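Local coordinates for protein endonuclease and methylase LlaGI (Lactococcus lactis, PDB 5FFJ) that acts as a Type ISP restriction-modification enzyme that recognises specific DNA sequences, probably methylates adenine in them and, when complete, also cleaves DNA, at residues A[740-752]-A[785-797]. Sequence-based numbering, arbitrary orientation.
Sequences FTGTGTFIVRTLT and SYYIAAINIEATF
Ile-793 lies against Ile-747 and Leu-751, the apolar heart of a helix pair that runs nearly parallel, 8° apart with axes 9.2 Å from each other. With CG1 anti to the carbonyl carbon (chi1 -57°), its end comes nearer helix 745-760 than its CB direction suggests, and CD1 meets Ile-747 CD1 at 3.6 Å. Its CG2 lies 3.7 Å from Ile-747 CG2; the Leu-751 side chain crosses that of Ile-793 at about a right angle, CD1 meeting CG2. Beside this cluster, Val-748 spans one turn of helix 783-797, CG2 at 3.7 Å from Asn-792 O and CG1 against Thr-796 CG2. An alanine in place of Ile-793 would probably open a gap between the helices, with Ile-747 and Leu-751 losing their shared partner.

Backbone dominates at the N-terminal end. Ala-789 CB fits against the loop, 3.5 Å from Gly-742 O, and Ala-789 CA points its hydrogen at Thr-743 O (3.4 Å, 154° at H). Gly-744, the N-cap residue, has a positive phi that favours glycine.

Ile-747 and Leu-751 also touch strand 776-780, linking Ile-793 to the Rossmann-like methyltransferase sheet. The chemistry is mostly van der Waals packing; small Ala-789 and Gly-744 are consistent with the glycine-rich loop, which in related methyltransferases borders the cofactor pocket, lying so close.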
ATOM      1  N   PHE A 740      12.286 -14.618   7.458  1.00 84.00           N
ATOM      2  CA  PHE A 740      11.248 -13.595   7.376  1.00 77.54           C
ATOM      3  C   PHE A 740       9.927 -14.187   7.858  1.00 80.84           C
ATOM      4  O   PHE A 740       8.995 -14.412   7.082  1.00 91.78           O
ATOM      5  CB  PHE A 740      11.153 -13.065   5.947  1.00 72.86           C
ATOM      6  CG  PHE A 740      12.485 -13.018   5.245  1.00 69.53           C
ATOM      7  CD1 PHE A 740      12.903 -14.078   4.456  1.00 55.91           C
ATOM      8  CD2 PHE A 740      13.334 -11.934   5.406  1.00 44.45           C
ATOM      9  CE1 PHE A 740      14.125 -14.047   3.817  1.00 45.98           C
ATOM     10  CE2 PHE A 740      14.563 -11.900   4.775  1.00 50.19           C
ATOM     11  CZ  PHE A 740      14.958 -12.959   3.979  1.00 61.54           C
ATOM     12  N   THR A 741       9.878 -14.437   9.162  1.00 88.84           N
ATOM     13  CA  THR A 741       8.817 -15.211   9.780  1.00 89.64           C
ATOM     14  C   THR A 741       7.422 -14.628   9.544  1.00 86.83           C
ATOM     15  O   THR A 741       6.446 -15.372   9.436  1.00 77.26           O
ATOM     16  CB  THR A 741       9.072 -15.346  11.304  1.00 86.39           C
ATOM     17  OG1 THR A 741       8.267 -16.400  11.839  1.00 84.91           O
ATOM     18  CG2 THR A 741       8.791 -14.045  12.050  1.00 76.80           C
ATOM     19  N   GLY A 742       7.330 -13.306   9.444  1.00 90.52           N
ATOM     20  CA  GLY A 742       6.040 -12.642   9.380  1.00 94.37           C
ATOM     21  C   GLY A 742       5.204 -12.983  10.597  1.00 82.73           C
ATOM     22  O   GLY A 742       5.447 -12.468  11.687  1.00 85.04           O
ATOM     23  N   THR A 743       4.222 -13.861  10.409  1.00103.82           N
ATOM     24  CA  THR A 743       3.376 -14.329  11.503  1.00104.53           C
ATOM     25  C   THR A 743       3.763 -15.743  11.948  1.00 98.42           C
ATOM     26  O   THR A 743       3.067 -16.359  12.755  1.00106.77           O
ATOM     27  CB  THR A 743       1.885 -14.312  11.103  1.00 79.97           C
ATOM     28  OG1 THR A 743       1.674 -15.184   9.985  1.00 98.80           O
ATOM     29  CG2 THR A 743       1.449 -12.900  10.735  1.00 79.85           C
ATOM     30  N   GLY A 744       4.869 -16.254  11.413  1.00 90.64           N
ATOM     31  CA  GLY A 744       5.370 -17.562  11.796  1.00 92.53           C
ATOM     32  C   GLY A 744       4.582 -18.688  11.149  1.00 86.58           C
ATOM     33  O   GLY A 744       4.624 -19.833  11.605  1.00 90.49           O
ATOM     34  N   THR A 745       3.851 -18.354  10.085  1.00 89.41           N
ATOM     35  CA  THR A 745       3.086 -19.338   9.310  1.00 86.34           C
ATOM     36  C   THR A 745       3.946 -20.530   8.894  1.00 82.69           C
ATOM     37  O   THR A 745       3.480 -21.668   8.891  1.00 89.42           O
ATOM     38  CB  THR A 745       2.463 -18.710   8.026  1.00 89.78           C
ATOM     39  OG1 THR A 745       1.506 -17.709   8.392  1.00109.63           O
ATOM     40  CG2 THR A 745       1.769 -19.769   7.155  1.00 73.35           C
ATOM     41  N   PHE A 746       5.198 -20.261   8.541  1.00 88.83           N
ATOM     42  CA  PHE A 746       6.107 -21.303   8.074  1.00 89.33           C
ATOM     43  C   PHE A 746       6.676 -22.138   9.223  1.00 92.41           C
ATOM     44  O   PHE A 746       7.423 -23.088   8.992  1.00 97.50           O
ATOM     45  CB  PHE A 746       7.244 -20.680   7.265  1.00 91.02           C
ATOM     46  CG  PHE A 746       6.855 -20.302   5.868  1.00 88.22           C
ATOM     47  CD1 PHE A 746       6.987 -21.216   4.834  1.00 66.50           C
ATOM     48  CD2 PHE A 746       6.364 -19.038   5.582  1.00 87.60           C
ATOM     49  CE1 PHE A 746       6.634 -20.880   3.543  1.00 70.18           C
ATOM     50  CE2 PHE A 746       6.009 -18.692   4.290  1.00 82.67           C
ATOM     51  CZ  PHE A 746       6.142 -19.618   3.268  1.00 86.64           C
ATOM     52  N   ILE A 747       6.319 -21.775  10.452  1.00 97.23           N
ATOM     53  CA  ILE A 747       6.625 -22.594  11.622  1.00 93.61           C
ATOM     54  C   ILE A 747       5.358 -23.293  12.091  1.00 97.09           C
ATOM     55  O   ILE A 747       5.361 -24.499  12.333  1.00100.23           O
ATOM     56  CB  ILE A 747       7.209 -21.759  12.783  1.00 88.33           C
ATOM     57  CG1 ILE A 747       8.585 -21.218  12.390  1.00 78.02           C
ATOM     58  CG2 ILE A 747       7.305 -22.607  14.065  1.00 86.71           C
ATOM     59  CD1 ILE A 747       9.286 -20.426  13.471  1.00 93.92           C
ATOM     60  N   VAL A 748       4.290 -22.513  12.231  1.00 89.75           N
ATOM     61  CA  VAL A 748       2.986 -23.028  12.628  1.00 74.37           C
ATOM     62  C   VAL A 748       2.614 -24.266  11.823  1.00 84.71           C
ATOM     63  O   VAL A 748       2.144 -25.258  12.376  1.00 90.12           O
ATOM     64  CB  VAL A 748       1.896 -21.954  12.449  1.00 78.03           C
ATOM     65  CG1 VAL A 748       0.502 -22.563  12.570  1.00 82.34           C
ATOM     66  CG2 VAL A 748       2.088 -20.836  13.464  1.00 83.27           C
ATOM     67  N   ARG A 749       2.835 -24.199  10.515  1.00 85.87           N
ATOM     68  CA  ARG A 749       2.510 -25.305   9.624  1.00 90.92           C
ATOM     69  C   ARG A 749       3.597 -26.380   9.632  1.00 84.51           C
ATOM     70  O   ARG A 749       3.364 -27.505   9.188  1.00 77.30           O
ATOM     71  CB  ARG A 749       2.296 -24.786   8.201  1.00 90.83           C
ATOM     72  CG  ARG A 749       1.158 -23.778   8.073  1.00 84.10           C
ATOM     73  CD  ARG A 749      -0.172 -24.352   8.540  1.00 83.77           C
ATOM     74  NE  ARG A 749      -0.503 -25.600   7.858  1.00 95.21           N
ATOM     75  CZ  ARG A 749      -1.591 -26.324   8.105  1.00101.00           C
ATOM     76  NH1 ARG A 749      -2.462 -25.928   9.024  1.00 93.74           N
ATOM     77  NH2 ARG A 749      -1.807 -27.446   7.434  1.00 93.20           N
ATOM     78  N   THR A 750       4.779 -26.037  10.136  1.00 86.69           N
ATOM     79  CA  THR A 750       5.871 -27.002  10.228  1.00 95.45           C
ATOM     80  C   THR A 750       5.676 -27.923  11.430  1.00 95.24           C
ATOM     81  O   THR A 750       5.763 -29.144  11.301  1.00 95.99           O
ATOM     82  CB  THR A 750       7.241 -26.313  10.342  1.00 96.52           C
ATOM     83  OG1 THR A 750       7.321 -25.236   9.402  1.00100.56           O
ATOM     84  CG2 THR A 750       8.361 -27.307  10.066  1.00 90.08           C
ATOM     85  N   LEU A 751       5.408 -27.339  12.595  1.00 91.57           N
ATOM     86  CA  LEU A 751       5.153 -28.125  13.800  1.00 86.91           C
ATOM     87  C   LEU A 751       3.855 -28.920  13.655  1.00 90.45           C
ATOM     88  O   LEU A 751       3.664 -29.932  14.326  1.00 98.57           O
ATOM     89  CB  LEU A 751       5.072 -27.228  15.041  1.00 68.60           C
ATOM     90  CG  LEU A 751       6.310 -26.429  15.464  1.00 84.96           C
ATOM     91  CD1 LEU A 751       5.935 -25.469  16.570  1.00 73.82           C
ATOM     92  CD2 LEU A 751       7.434 -27.328  15.936  1.00 93.26           C
ATOM     93  N   THR A 752       2.967 -28.459  12.773  1.00 87.50           N
ATOM     94  CA  THR A 752       1.715 -29.163  12.507  1.00 85.51           C
ATOM     95  C   THR A 752       2.011 -30.406  11.695  1.00 87.90           C
ATOM     96  O   THR A 752       1.366 -31.441  11.865  1.00 91.56           O
ATOM     97  CB  THR A 752       0.699 -28.302  11.736  1.00 83.74           C
ATOM     98  OG1 THR A 752       0.532 -27.038  12.388  1.00 79.17           O
ATOM     99  CG2 THR A 752      -0.652 -29.011  11.649  1.00 79.37           C
ATOM    100  N   SER A 785       4.369  -7.963  14.234  1.00 78.46           N
ATOM    101  CA  SER A 785       4.482  -9.229  13.526  1.00 84.66           C
ATOM    102  C   SER A 785       5.299 -10.219  14.350  1.00 89.85           C
ATOM    103  O   SER A 785       5.073 -11.427  14.287  1.00 82.03           O
ATOM    104  CB  SER A 785       5.120  -9.023  12.152  1.00 90.61           C
ATOM    105  OG  SER A 785       4.363  -8.110  11.377  1.00 87.53           O
ATOM    106  N   TYR A 786       6.244  -9.699  15.129  1.00 84.93           N
ATOM    107  CA  TYR A 786       7.071 -10.534  15.994  1.00 84.26           C
ATOM    108  C   TYR A 786       6.243 -11.146  17.122  1.00 86.51           C
ATOM    109  O   TYR A 786       6.250 -12.362  17.316  1.00 76.66           O
ATOM    110  CB  TYR A 786       8.234  -9.722  16.571  1.00 86.39           C
ATOM    111  CG  TYR A 786       8.944 -10.391  17.729  1.00102.52           C
ATOM    112  CD1 TYR A 786       8.486 -10.241  19.032  1.00105.18           C
ATOM    113  CD2 TYR A 786      10.077 -11.166  17.521  1.00104.44           C
ATOM    114  CE1 TYR A 786       9.128 -10.849  20.092  1.00103.67           C
ATOM    115  CE2 TYR A 786      10.728 -11.775  18.578  1.00104.58           C
ATOM    116  CZ  TYR A 786      10.249 -11.615  19.859  1.00106.63           C
ATOM    117  OH  TYR A 786      10.897 -12.223  20.909  1.00112.57           O
ATOM    118  N   TYR A 787       5.543 -10.292  17.869  1.00 83.70           N
ATOM    119  CA  TYR A 787       4.686 -10.733  18.969  1.00 82.19           C
ATOM    120  C   TYR A 787       3.709 -11.812  18.519  1.00 82.46           C
ATOM    121  O   TYR A 787       3.681 -12.915  19.067  1.00 94.19           O
ATOM    122  CB  TYR A 787       3.893  -9.555  19.544  1.00 81.12           C
ATOM    123  CG  TYR A 787       4.691  -8.556  20.357  1.00 80.61           C
ATOM    124  CD1 TYR A 787       5.886  -8.910  20.969  1.00 82.45           C
ATOM    125  CD2 TYR A 787       4.236  -7.254  20.521  1.00 79.36           C
ATOM    126  CE1 TYR A 787       6.606  -7.993  21.716  1.00 94.33           C
ATOM    127  CE2 TYR A 787       4.948  -6.332  21.263  1.00 84.46           C
ATOM    128  CZ  TYR A 787       6.131  -6.707  21.858  1.00 92.42           C
ATOM    129  OH  TYR A 787       6.840  -5.787  22.598  1.00 93.48           O
ATOM    130  N   ILE A 788       2.903 -11.474  17.519  1.00 83.93           N
ATOM    131  CA  ILE A 788       1.910 -12.385  16.973  1.00 90.31           C
ATOM    132  C   ILE A 788       2.545 -13.698  16.530  1.00 87.49           C
ATOM    133  O   ILE A 788       1.985 -14.770  16.745  1.00 90.66           O
ATOM    134  CB  ILE A 788       1.173 -11.731  15.788  1.00 86.10           C
ATOM    135  CG1 ILE A 788       0.325 -10.561  16.294  1.00 76.50           C
ATOM    136  CG2 ILE A 788       0.296 -12.746  15.056  1.00 80.25           C
ATOM    137  CD1 ILE A 788      -0.220  -9.678  15.203  1.00 95.67           C
ATOM    138  N   ALA A 789       3.718 -13.608  15.911  1.00 85.92           N
ATOM    139  CA  ALA A 789       4.423 -14.797  15.452  1.00 92.31           C
ATOM    140  C   ALA A 789       4.837 -15.674  16.628  1.00 96.71           C
ATOM    141  O   ALA A 789       4.738 -16.898  16.562  1.00 88.50           O
ATOM    142  CB  ALA A 789       5.639 -14.409  14.633  1.00 96.45           C
ATOM    143  N   ALA A 790       5.302 -15.042  17.701  1.00 98.74           N
ATOM    144  CA  ALA A 790       5.698 -15.768  18.902  1.00 93.14           C
ATOM    145  C   ALA A 790       4.517 -16.546  19.469  1.00 88.45           C
ATOM    146  O   ALA A 790       4.582 -17.766  19.609  1.00 92.03           O
ATOM    147  CB  ALA A 790       6.255 -14.812  19.946  1.00100.59           C
ATOM    148  N   ILE A 791       3.441 -15.830  19.783  1.00 87.04           N
ATOM    149  CA  ILE A 791       2.239 -16.436  20.349  1.00 87.31           C
ATOM    150  C   ILE A 791       1.742 -17.601  19.498  1.00 92.25           C
ATOM    151  O   ILE A 791       1.537 -18.701  20.004  1.00 96.73           O
ATOM    152  CB  ILE A 791       1.098 -15.406  20.487  1.00 78.31           C
ATOM    153  CG1 ILE A 791       1.522 -14.247  21.394  1.00 87.66           C
ATOM    154  CG2 ILE A 791      -0.166 -16.074  21.041  1.00 80.86           C
ATOM    155  CD1 ILE A 791       0.543 -13.086  21.410  1.00 87.18           C
ATOM    156  N   ASN A 792       1.549 -17.348  18.207  1.00 89.51           N
ATOM    157  CA  ASN A 792       1.003 -18.349  17.295  1.00 94.37           C
ATOM    158  C   ASN A 792       1.800 -19.650  17.281  1.00 96.89           C
ATOM    159  O   ASN A 792       1.244 -20.720  17.034  1.00 94.54           O
ATOM    160  CB  ASN A 792       0.927 -17.777  15.880  1.00101.34           C
ATOM    161  CG  ASN A 792      -0.267 -16.863  15.688  1.00100.88           C
ATOM    162  OD1 ASN A 792      -1.220 -17.206  14.987  1.00 84.32           O
ATOM    163  ND2 ASN A 792      -0.228 -15.697  16.323  1.00102.82           N
ATOM    164  N   ILE A 793       3.099 -19.558  17.543  1.00 95.14           N
ATOM    165  CA  ILE A 793       3.932 -20.749  17.667  1.00 98.29           C
ATOM    166  C   ILE A 793       3.792 -21.314  19.077  1.00 99.97           C
ATOM    167  O   ILE A 793       3.682 -22.526  19.261  1.00 96.66           O
ATOM    168  CB  ILE A 793       5.416 -20.449  17.374  1.00101.88           C
ATOM    169  CG1 ILE A 793       5.578 -19.845  15.979  1.00 98.62           C
ATOM    170  CG2 ILE A 793       6.244 -21.726  17.464  1.00 95.74           C
ATOM    171  CD1 ILE A 793       6.901 -19.139  15.773  1.00 93.75           C
ATOM    172  N   GLU A 794       3.799 -20.426  20.067  1.00 96.23           N
ATOM    173  CA  GLU A 794       3.619 -20.822  21.459  1.00 98.72           C
ATOM    174  C   GLU A 794       2.272 -21.508  21.669  1.00 98.85           C
ATOM    175  O   GLU A 794       2.177 -22.512  22.373  1.00106.56           O
ATOM    176  CB  GLU A 794       3.727 -19.604  22.379  1.00 94.79           C
ATOM    177  CG  GLU A 794       5.125 -19.028  22.498  1.00 94.40           C
ATOM    178  CD  GLU A 794       5.148 -17.736  23.290  1.00100.85           C
ATOM    179  OE1 GLU A 794       4.089 -17.356  23.832  1.00100.12           O
ATOM    180  OE2 GLU A 794       6.221 -17.100  23.370  1.00100.54           O
ATOM    181  N   ALA A 795       1.234 -20.956  21.048  1.00 96.36           N
ATOM    182  CA  ALA A 795      -0.125 -21.467  21.199  1.00 93.42           C
ATOM    183  C   ALA A 795      -0.301 -22.793  20.465  1.00 91.04           C
ATOM    184  O   ALA A 795      -0.892 -23.732  20.998  1.00102.58           O
ATOM    185  CB  ALA A 795      -1.130 -20.446  20.689  1.00 93.55           C
ATOM    186  N   THR A 796       0.210 -22.862  19.242  1.00 88.50           N
ATOM    187  CA  THR A 796       0.087 -24.067  18.430  1.00 94.08           C
ATOM    188  C   THR A 796       0.989 -25.183  18.950  1.00 96.20           C
ATOM    189  O   THR A 796       0.859 -26.335  18.535  1.00104.97           O
ATOM    190  CB  THR A 796       0.426 -23.791  16.952  1.00 91.90           C
ATOM    191  OG1 THR A 796       1.651 -23.051  16.866  1.00 90.05           O
ATOM    192  CG2 THR A 796      -0.699 -23.001  16.286  1.00 83.87           C
ATOM    193  N   PHE A 797       1.901 -24.839  19.855  1.00 94.72           N
ATOM    194  CA  PHE A 797       2.744 -25.841  20.497  1.00105.03           C
ATOM    195  C   PHE A 797       2.031 -26.443  21.704  1.00110.28           C
ATOM    196  O   PHE A 797       2.304 -27.580  22.092  1.00112.42           O
ATOM    197  CB  PHE A 797       4.082 -25.234  20.924  1.00103.69           C
ATOM    198  CG  PHE A 797       5.057 -26.242  21.466  1.00103.58           C
ATOM    199  CD1 PHE A 797       5.300 -27.424  20.783  1.00100.39           C
ATOM    200  CD2 PHE A 797       5.735 -26.008  22.650  1.00 99.93           C
ATOM    201  CE1 PHE A 797       6.193 -28.355  21.273  1.00 91.10           C
ATOM    202  CE2 PHE A 797       6.634 -26.936  23.145  1.00 99.59           C
ATOM    203  CZ  PHE A 797       6.863 -28.111  22.455  1.00 95.31           C
TER